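Local coordinates for phospho-furanose lactonase (Mycoplasma synoviae, PDB 3OVG), which hydrolyses the ester bond of phosphorylated 1,4-lactones of D-xylonate and L-arabinonate, and of carboxy 1,4-lactones, using two zinc ions per subunit, at residues E54-I59 against K89-N94; K211-H216 against R326-D331; L265-T270 against V321-R326. All coordinates share one frame; numbering follows the deposited sequence.

Interaction 1: residues E54-I59 against K89-N94; sequences EFKEFI and KNLGGN
The Phe-55 ring turns its edge to the backbone of the second segment: carbonyl O of Asn-94 lies close to the ring plane, 3.6 Å from CZ of Phe-55, while CA of Gly-93 sits obliquely to the ring, 4.2 Å from CE1. The ring reaches this place because CG stands opposite the backbone N of Phe-55 (chi1 -153°), which swings it off helix 48-60 toward the start of strand 94-97. Phe-29 meets the same ring at a shallow angle between planes of about 15°, and Ile-84 and Val-88 of helix 78-88 pack against it, together with Ile-66 of strand 63-68.

One helical turn later, Ile-59 lies against the turn that follows helix 78-88, using two different branches. Its CD1 methyl touches CA of Gly-93 at 3.8 Å; its CG2 methyl meets carbonyl O of Leu-91 at 3.6 Å. With no side chain at Gly-93, Ile-59 CD1 and the Phe-55 ring come directly up to its backbone. Gly-92, with positive phi, is the C' residue of a Schellman motif that closes helix 78-88. Toward the exposed side, the long aliphatic chain of Lys-56 crosses Leu-91 at about a right angle, with CG 3.9 Å from Leu-91 CD1.

No hydrogen bond or salt bridge links the segments. Carbon side chains meet both alkyl groups and backbone carbonyl oxygens, so van der Waals fit, with no charge pairing, joins helix 48-60 to the turn into strand 94-97.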
loop_
_atom_site.group_PDB
_atom_site.type_symbol
_atom_site.label_atom_id
_atom_site.label_comp_id
_atom_site.label_asym_id
_atom_site.label_seq_id
_atom_site.Cartn_x
_atom_site.Cartn_y
_atom_site.Cartn_z
ATOM N N GLU A 54 -1.695 24.534 25.940
ATOM C CA GLU A 54 -2.693 24.907 24.929
ATOM C C GLU A 54 -3.964 25.433 25.608
ATOM O O GLU A 54 -4.510 26.477 25.232
ATOM C CB GLU A 54 -3.003 23.736 23.960
ATOM C CG GLU A 54 -3.690 24.117 22.635
ATOM C CD GLU A 54 -2.761 24.871 21.642
ATOM O OE1 GLU A 54 -1.552 25.093 21.940
ATOM O OE2 GLU A 54 -3.255 25.261 20.570
ATOM N N PHE A 55 -4.436 24.703 26.619
ATOM C CA PHE A 55 -5.641 25.086 27.338
ATOM C C PHE A 55 -5.509 26.518 27.906
ATOM O O PHE A 55 -6.454 27.320 27.806
ATOM C CB PHE A 55 -5.916 24.093 28.469
ATOM C CG PHE A 55 -7.384 23.979 28.855
ATOM C CD1 PHE A 55 -8.212 25.106 28.895
ATOM C CD2 PHE A 55 -7.935 22.740 29.157
ATOM C CE1 PHE A 55 -9.559 25.015 29.250
ATOM C CE2 PHE A 55 -9.292 22.627 29.523
ATOM C CZ PHE A 55 -10.110 23.773 29.556
ATOM N N LYS A 56 -4.339 26.821 28.491
ATOM C CA LYS A 56 -4.029 28.168 29.013
ATOM C C LYS A 56 -4.085 29.252 27.923
ATOM O O LYS A 56 -4.531 30.377 28.171
ATOM C CB LYS A 56 -2.660 28.179 29.713
ATOM C CG LYS A 56 -2.663 27.410 31.067
ATOM C CD LYS A 56 -1.257 27.296 31.704
ATOM C CE LYS A 56 -1.318 26.770 33.158
ATOM N NZ LYS A 56 0.017 26.318 33.717
ATOM N N GLU A 57 -3.642 28.942 26.714
ATOM C CA GLU A 57 -3.822 29.931 25.646
ATOM C C GLU A 57 -5.309 30.195 25.347
ATOM O O GLU A 57 -5.746 31.336 25.113
ATOM C CB GLU A 57 -3.079 29.506 24.382
ATOM C CG GLU A 57 -1.591 29.657 24.551
ATOM C CD GLU A 57 -0.793 29.170 23.360
ATOM O OE1 GLU A 57 -1.319 29.147 22.221
ATOM O OE2 GLU A 57 0.387 28.787 23.579
ATOM N N PHE A 58 -6.085 29.123 25.331
ATOM C CA PHE A 58 -7.522 29.226 25.121
ATOM C C PHE A 58 -8.172 30.083 26.208
ATOM O O PHE A 58 -9.036 30.892 25.923
ATOM C CB PHE A 58 -8.102 27.807 25.095
ATOM C CG PHE A 58 -9.611 27.725 25.045
ATOM C CD1 PHE A 58 -10.290 27.971 23.866
ATOM C CD2 PHE A 58 -10.331 27.323 26.156
ATOM C CE1 PHE A 58 -11.650 27.838 23.779
ATOM C CE2 PHE A 58 -11.723 27.199 26.094
ATOM C CZ PHE A 58 -12.390 27.465 24.903
ATOM N N ILE A 59 -7.765 29.880 27.456
ATOM C CA ILE A 59 -8.283 30.666 28.574
ATOM C C ILE A 59 -7.778 32.115 28.446
ATOM O O ILE A 59 -8.564 33.078 28.545
ATOM C CB ILE A 59 -7.941 29.982 29.935
ATOM C CG1 ILE A 59 -8.782 28.710 30.112
ATOM C CG2 ILE A 59 -8.147 30.921 31.121
ATOM C CD1 ILE A 59 -8.260 27.730 31.168
ATOM N N LYS A 89 -8.194 24.219 36.721
ATOM C CA LYS A 89 -9.408 24.584 37.451
ATOM C C LYS A 89 -9.327 25.971 38.112
ATOM O O LYS A 89 -10.311 26.720 38.088
ATOM C CB LYS A 89 -9.880 23.512 38.450
ATOM C CG LYS A 89 -8.867 23.030 39.466
ATOM C CD LYS A 89 -9.598 22.490 40.731
ATOM C CE LYS A 89 -8.698 21.542 41.554
ATOM N NZ LYS A 89 -7.202 21.776 41.417
ATOM N N ASN A 90 -8.158 26.330 38.653
ATOM C CA ASN A 90 -8.013 27.620 39.323
ATOM C C ASN A 90 -8.019 28.826 38.388
ATOM O O ASN A 90 -8.229 29.961 38.840
ATOM C CB ASN A 90 -6.769 27.643 40.192
ATOM C CG ASN A 90 -6.891 26.730 41.367
ATOM O OD1 ASN A 90 -8.011 26.500 41.879
ATOM N ND2 ASN A 90 -5.741 26.192 41.827
ATOM N N LEU A 91 -7.794 28.561 37.097
ATOM C CA LEU A 91 -7.854 29.575 36.042
ATOM C C LEU A 91 -9.241 29.647 35.443
ATOM O O LEU A 91 -9.457 30.375 34.479
ATOM C CB LEU A 91 -6.852 29.273 34.927
ATOM C CG LEU A 91 -5.379 29.311 35.332
ATOM C CD1 LEU A 91 -4.460 28.973 34.164
ATOM C CD2 LEU A 91 -5.038 30.682 35.892
ATOM N N GLY A 92 -10.188 28.902 36.013
ATOM C CA GLY A 92 -11.551 28.937 35.517
ATOM C C GLY A 92 -11.854 27.976 34.369
ATOM O O GLY A 92 -12.937 28.056 33.775
ATOM N N GLY A 93 -10.924 27.060 34.071
ATOM C CA GLY A 93 -11.110 26.103 32.986
ATOM C C GLY A 93 -11.993 24.930 33.405
ATOM O O GLY A 93 -11.879 24.464 34.539
ATOM N N ASN A 94 -12.866 24.457 32.508
ATOM C CA ASN A 94 -13.673 23.260 32.774
ATOM C C ASN A 94 -13.493 22.219 31.674
ATOM O O ASN A 94 -13.356 22.571 30.486
ATOM C CB ASN A 94 -15.175 23.564 32.846
ATOM C CG ASN A 94 -15.533 24.656 33.868
ATOM O OD1 ASN A 94 -15.893 25.789 33.487
ATOM N ND2 ASN A 94 -15.455 24.316 35.159
#

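Interaction 2: residues K211-H216 against R326-D331. With ZN (zinc ion), chain H.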
loop_
_atom_site.group_PDB
_atom_site.type_symbol
_atom_site.label_atom_id
_atom_site.label_comp_id
_atom_site.label_asym_id
_atom_site.label_seq_id
_atom_site.Cartn_x
_atom_site.Cartn_y
_atom_site.Cartn_z
ATOM N N LYS A 211 -31.055 18.805 23.436
ATOM C CA LYS A 211 -29.845 18.202 24.027
ATOM C C LYS A 211 -28.855 17.685 22.966
ATOM O O LYS A 211 -27.789 17.111 23.304
ATOM C CB LYS A 211 -30.224 17.020 24.916
ATOM C CG LYS A 211 -31.035 17.337 26.153
ATOM C CD LYS A 211 -30.256 18.210 27.153
ATOM C CE LYS A 211 -30.494 19.714 26.894
ATOM N NZ LYS A 211 -30.297 20.508 28.129
ATOM N N ILE A 212 -29.194 17.898 21.697
ATOM C CA ILE A 212 -28.484 17.253 20.602
ATOM C C ILE A 212 -27.605 18.210 19.826
ATOM O O ILE A 212 -28.090 19.192 19.247
ATOM C CB ILE A 212 -29.469 16.615 19.579
ATOM C CG1 ILE A 212 -30.435 15.636 20.268
ATOM C CG2 ILE A 212 -28.699 16.018 18.340
ATOM C CD1 ILE A 212 -31.364 14.913 19.278
ATOM N N GLN A 213 -26.317 17.896 19.788
ATOM C CA GLN A 213 -25.426 18.509 18.805
ATOM C C GLN A 213 -25.000 17.521 17.718
ATOM O O GLN A 213 -24.751 16.311 17.988
ATOM C CB GLN A 213 -24.167 19.019 19.484
ATOM C CG GLN A 213 -24.344 20.304 20.274
ATOM C CD GLN A 213 -23.087 20.642 21.041
ATOM O OE1 GLN A 213 -22.852 20.088 22.125
ATOM N NE2 GLN A 213 -22.269 21.557 20.493
ATOM N N ILE A 214 -24.903 18.036 16.492
ATOM C CA ILE A 214 -24.387 17.243 15.398
ATOM C C ILE A 214 -23.112 17.873 14.829
ATOM O O ILE A 214 -23.135 19.008 14.354
ATOM C CB ILE A 214 -25.427 17.024 14.286
ATOM C CG1 ILE A 214 -26.677 16.338 14.850
ATOM C CG2 ILE A 214 -24.819 16.137 13.182
ATOM C CD1 ILE A 214 -27.664 15.932 13.768
ATOM N N SER A 215 -22.007 17.130 14.865
ATOM C CA SER A 215 -20.695 17.681 14.486
ATOM C C SER A 215 -20.352 17.430 13.014
ATOM O O SER A 215 -20.912 16.517 12.388
ATOM C CB SER A 215 -19.586 17.078 15.377
ATOM O OG SER A 215 -19.247 17.949 16.444
ATOM N N HIS A 216 -19.406 18.230 12.509
ATOM C CA HIS A 216 -18.776 18.112 11.177
ATOM C C HIS A 216 -19.606 18.499 9.943
ATOM O O HIS A 216 -19.224 18.170 8.817
ATOM C CB HIS A 216 -18.158 16.745 10.953
ATOM C CG HIS A 216 -17.407 16.237 12.130
ATOM N ND1 HIS A 216 -16.497 17.009 12.821
ATOM C CD2 HIS A 216 -17.431 15.036 12.750
ATOM C CE1 HIS A 216 -16.017 16.318 13.835
ATOM N NE2 HIS A 216 -16.559 15.113 13.809
ATOM N N ARG A 326 -27.271 26.266 26.888
ATOM C CA ARG A 326 -28.500 25.535 26.582
ATOM C C ARG A 326 -28.262 24.051 26.312
ATOM O O ARG A 326 -28.826 23.200 26.980
ATOM C CB ARG A 326 -29.214 26.159 25.382
ATOM C CG ARG A 326 -30.419 25.367 24.943
ATOM C CD ARG A 326 -31.221 26.085 23.847
ATOM N NE ARG A 326 -30.505 26.224 22.573
ATOM C CZ ARG A 326 -30.215 25.206 21.765
ATOM N NH1 ARG A 326 -30.550 23.966 22.107
ATOM N NH2 ARG A 326 -29.571 25.416 20.617
ATOM N N VAL A 327 -27.419 23.736 25.339
ATOM C CA VAL A 327 -27.337 22.364 24.844
ATOM C C VAL A 327 -26.570 21.408 25.771
ATOM O O VAL A 327 -26.772 20.201 25.688
ATOM C CB VAL A 327 -26.764 22.298 23.422
ATOM C CG1 VAL A 327 -27.619 23.116 22.482
ATOM C CG2 VAL A 327 -25.298 22.794 23.387
ATOM N N LEU A 328 -25.733 21.947 26.663
ATOM C CA LEU A 328 -24.931 21.119 27.567
ATOM C C LEU A 328 -25.566 20.945 28.952
ATOM O O LEU A 328 -25.052 20.187 29.779
ATOM C CB LEU A 328 -23.512 21.695 27.723
ATOM C CG LEU A 328 -22.638 21.712 26.456
ATOM C CD1 LEU A 328 -21.310 22.405 26.809
ATOM C CD2 LEU A 328 -22.351 20.291 25.997
ATOM N N ALA A 329 -26.672 21.648 29.209
ATOM C CA ALA A 329 -27.347 21.559 30.510
ATOM C C ALA A 329 -28.042 20.208 30.640
ATOM O O ALA A 329 -28.655 19.765 29.681
ATOM C CB ALA A 329 -28.375 22.703 30.637
ATOM N N PHE A 330 -27.970 19.537 31.784
ATOM C CA PHE A 330 -28.757 18.312 31.927
ATOM C C PHE A 330 -30.260 18.596 31.901
ATOM O O PHE A 330 -30.723 19.607 32.446
ATOM C CB PHE A 330 -28.394 17.569 33.216
ATOM C CG PHE A 330 -27.239 16.588 33.046
ATOM C CD1 PHE A 330 -26.067 16.982 32.418
ATOM C CD2 PHE A 330 -27.340 15.290 33.507
ATOM C CE1 PHE A 330 -25.001 16.103 32.258
ATOM C CE2 PHE A 330 -26.267 14.391 33.370
ATOM C CZ PHE A 330 -25.108 14.788 32.749
ATOM N N ASP A 331 -31.027 17.702 31.282
ATOM C CA ASP A 331 -32.486 17.745 31.408
ATOM C C ASP A 331 -32.816 17.051 32.699
ATOM O O ASP A 331 -31.946 16.374 33.266
ATOM C CB ASP A 331 -33.162 16.947 30.293
ATOM C CG ASP A 331 -33.475 17.784 29.099
ATOM O OD1 ASP A 331 -33.170 19.001 29.137
ATOM O OD2 ASP A 331 -34.032 17.227 28.140
HETATM ZN ZN ZN H . -15.399 13.271 14.792
HETATM O O HOH W 1 -31.776 22.750 27.630
HETATM O O HOH W 2 -13.298 14.590 14.788
#
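Two bends in the side chain of Lys-211, at chi2 (-65°) and chi3 (91°), fold it back so that NZ arrives among the carbonyl oxygens near the end of helix 313-327. There NZ of Lys-211 gives a hydrogen bond to carbonyl O of Arg-326 at 3.3 Å, entering nearly along the C=O axis (167°). NZ also hydrogen-bonds to carbonyl O of Ala-329, although the modelled separation is so short that its exact length is doubtful. A water accepts from NZ at 2.7 Å and donates to the same Arg-326 carbonyl, while Asp-331 OD1 adds a salt bridge to NZ whose hydrogen bond is weak at 3.4 Å. The other carboxylate oxygen, OD2, is held by Asn-208. The ammonium group is thus buried among oxygens, which probably stabilises its positive charge.

Along the strand, the extended Gln-213 crosses Val-327 at about a right angle, its OE1 3.9 Å from Val-327 CG2, while NE2 bonds to Thr-270. His-216 NE2 binds a zinc ion at 2.4 Å, as does His-188; Asp-240 receives the ND1 hydrogen bond. A metal-binding histidine just beyond the C-terminal end of a barrel strand is characteristic of the TIM-barrel phosphotriesterase family.

Interaction 3: residues L265-T270 against V321-R326; sequences LQKHIT and VNNPKR
Asn-323 packs tightly into the turn that leads to strand 269-271, whereas Lys-267 and Asn-322 mark the looser, solvent-facing side. On the tight side, CB of Asn-323 lies 3.9 Å from the Thr-270 CG2 methyl, and the same methyl reaches CG of Pro-324 at 4.1 Å, the side chains of Thr-270 and Pro-324 sliding past each other in opposite directions. Thr-270 takes this position with CG2 opposite its own carbonyl carbon, leaving OG1 to bond with Gln-213. The amide carbon CG of Asn-323 comes within 3.3 Å of carbonyl O of Lys-267, so the whole side-chain group is wedged against the backbone of the turn. Pro-324 also touches Thr-23 and Cys-25 of strand 22-25, so this face of the contact is closed by another barrel strand.

The one clear hydrogen bond across the contact is from Arg-326 NH2 to carbonyl O of Lys-267, 2.6 Å long with an N-H...O angle of 155°. The oxygen lies at the edge of the guanidinium, 7° from its plane, and the bend at chi3 brings the group round to it. NH2 also bonds to Thr-236 OG1, so two acceptors hold the same nitrogen and limit rotation of the group.

On the open side, Lys-267 crosses Asn-323 at about a right angle; its NZ goes to a salt bridge with Asp-318, which also receives Asn-322 ND2. The contact therefore couples a buried asparagine, apolar at CB and with its amide among backbone carbonyls, to an arginine bonding a loop carbonyl, while at the rim Lys-267 pairs across with Asp-318 of helix 313-327.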
loop_
_atom_site.group_PDB
_atom_site.type_symbol
_atom_site.label_atom_id
_atom_site.label_comp_id
_atom_site.label_asym_id
_atom_site.label_seq_id
_atom_site.Cartn_x
_atom_site.Cartn_y
_atom_site.Cartn_z
ATOM N N LEU A 265 -31.233 31.617 12.602
ATOM C CA LEU A 265 -30.911 30.335 13.212
ATOM C C LEU A 265 -29.706 30.401 14.157
ATOM O O LEU A 265 -29.105 29.354 14.491
ATOM C CB LEU A 265 -30.689 29.299 12.086
ATOM C CG LEU A 265 -31.855 29.089 11.086
ATOM C CD1 LEU A 265 -31.587 27.911 10.115
ATOM C CD2 LEU A 265 -33.174 28.830 11.845
ATOM N N GLN A 266 -29.338 31.601 14.601
ATOM C CA GLN A 266 -28.123 31.741 15.413
ATOM C C GLN A 266 -28.119 30.971 16.747
ATOM O O GLN A 266 -27.055 30.716 17.325
ATOM C CB GLN A 266 -27.825 33.203 15.714
ATOM C CG GLN A 266 -28.809 33.848 16.697
ATOM C CD GLN A 266 -28.652 35.342 16.687
ATOM O OE1 GLN A 266 -28.878 35.979 15.655
ATOM N NE2 GLN A 266 -28.206 35.912 17.814
ATOM N N LYS A 267 -29.283 30.619 17.259
ATOM C CA LYS A 267 -29.324 29.829 18.495
ATOM C C LYS A 267 -29.016 28.332 18.291
ATOM O O LYS A 267 -28.955 27.581 19.267
ATOM C CB LYS A 267 -30.692 29.967 19.155
ATOM C CG LYS A 267 -31.074 31.405 19.556
ATOM C CD LYS A 267 -30.542 31.774 20.938
ATOM C CE LYS A 267 -30.935 33.218 21.306
ATOM N NZ LYS A 267 -30.280 33.599 22.593
ATOM N N HIS A 268 -28.815 27.913 17.042
ATOM C CA HIS A 268 -28.609 26.503 16.700
ATOM C C HIS A 268 -27.217 26.162 16.192
ATOM O O HIS A 268 -27.044 25.181 15.473
ATOM C CB HIS A 268 -29.663 26.081 15.696
ATOM C CG HIS A 268 -31.028 26.115 16.280
ATOM N ND1 HIS A 268 -31.628 25.001 16.825
ATOM C CD2 HIS A 268 -31.884 27.148 16.480
ATOM C CE1 HIS A 268 -32.812 25.341 17.309
ATOM N NE2 HIS A 268 -32.991 26.637 17.108
ATOM N N ILE A 269 -26.232 26.943 16.627
ATOM C CA ILE A 269 -24.878 26.826 16.142
ATOM C C ILE A 269 -23.894 26.844 17.304
ATOM O O ILE A 269 -23.905 27.765 18.131
ATOM C CB ILE A 269 -24.546 28.007 15.224
ATOM C CG1 ILE A 269 -25.548 28.076 14.068
ATOM C CG2 ILE A 269 -23.088 27.920 14.723
ATOM C CD1 ILE A 269 -25.294 29.253 13.111
ATOM N N THR A 270 -23.008 25.859 17.365
ATOM C CA THR A 270 -21.886 26.005 18.272
ATOM C C THR A 270 -20.600 25.889 17.461
ATOM O O THR A 270 -20.635 25.583 16.255
ATOM C CB THR A 270 -21.919 24.954 19.411
ATOM O OG1 THR A 270 -22.003 23.662 18.829
ATOM C CG2 THR A 270 -23.137 25.185 20.310
ATOM N N VAL A 321 -21.376 31.073 23.932
ATOM C CA VAL A 321 -21.786 31.112 25.351
ATOM C C VAL A 321 -23.202 30.641 25.612
ATOM O O VAL A 321 -23.409 29.705 26.376
ATOM C CB VAL A 321 -21.627 32.528 25.936
ATOM C CG1 VAL A 321 -21.952 32.540 27.424
ATOM C CG2 VAL A 321 -20.228 33.001 25.707
ATOM N N ASN A 322 -24.170 31.301 24.981
ATOM C CA ASN A 322 -25.586 30.981 25.171
ATOM C C ASN A 322 -26.055 29.610 24.644
ATOM O O ASN A 322 -26.791 28.883 25.329
ATOM C CB ASN A 322 -26.497 32.108 24.636
ATOM C CG ASN A 322 -26.451 33.368 25.509
ATOM O OD1 ASN A 322 -26.258 33.290 26.721
ATOM N ND2 ASN A 322 -26.613 34.533 24.886
ATOM N N ASN A 323 -25.625 29.249 23.444
ATOM C CA ASN A 323 -26.032 27.971 22.868
ATOM C C ASN A 323 -25.444 26.802 23.671
ATOM O O ASN A 323 -26.157 25.860 24.018
ATOM C CB ASN A 323 -25.672 27.909 21.388
ATOM C CG ASN A 323 -26.339 29.039 20.572
ATOM O OD1 ASN A 323 -26.004 29.262 19.389
ATOM N ND2 ASN A 323 -27.259 29.756 21.199
ATOM N N PRO A 324 -24.152 26.877 24.016
ATOM C CA PRO A 324 -23.638 25.759 24.828
ATOM C C PRO A 324 -24.259 25.673 26.230
ATOM O O PRO A 324 -24.401 24.566 26.787
ATOM C CB PRO A 324 -22.131 26.033 24.906
ATOM C CG PRO A 324 -21.836 26.958 23.757
ATOM C CD PRO A 324 -23.089 27.802 23.588
ATOM N N LYS A 325 -24.623 26.831 26.790
ATOM C CA LYS A 325 -25.279 26.889 28.083
ATOM C C LYS A 325 -26.601 26.122 28.022
ATOM O O LYS A 325 -26.985 25.403 28.968
ATOM C CB LYS A 325 -25.498 28.356 28.497
ATOM C CG LYS A 325 -26.247 28.550 29.786
ATOM C CD LYS A 325 -25.784 29.848 30.503
ATOM C CE LYS A 325 -26.482 31.088 30.001
ATOM N NZ LYS A 325 -27.664 31.438 30.880
ATOM N N ARG A 326 -27.271 26.266 26.888
ATOM C CA ARG A 326 -28.500 25.535 26.582
ATOM C C ARG A 326 -28.262 24.051 26.312
ATOM O O ARG A 326 -28.826 23.200 26.980
ATOM C CB ARG A 326 -29.214 26.159 25.382
ATOM C CG ARG A 326 -30.419 25.367 24.943
ATOM C CD ARG A 326 -31.221 26.085 23.847
ATOM N NE ARG A 326 -30.505 26.224 22.573
ATOM C CZ ARG A 326 -30.215 25.206 21.765
ATOM N NH1 ARG A 326 -30.550 23.966 22.107
ATOM N NH2 ARG A 326 -29.571 25.416 20.617
#

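Interactions 2 and 3 are contiguous: their centres are 9 Å apart, both use helix 313-327, and Arg-326 belongs to each, giving its carbonyl O to the first and its guanidinium to the second. They meet directly where Gln-213 NE2 lies 2.7 Å from Thr-270 OG1, a probable hydrogen bond joining non-adjacent strands of the same sheet. Interaction 2 carries the zinc ligand His-216; the Thr-270 side chain of interaction 3 is about 13 Å from a bound zinc ion. Interaction 1 is separate, its centre 22 Å from that of interaction 2 and 21 Å from that of interaction 3, packing the barrel's outer layer.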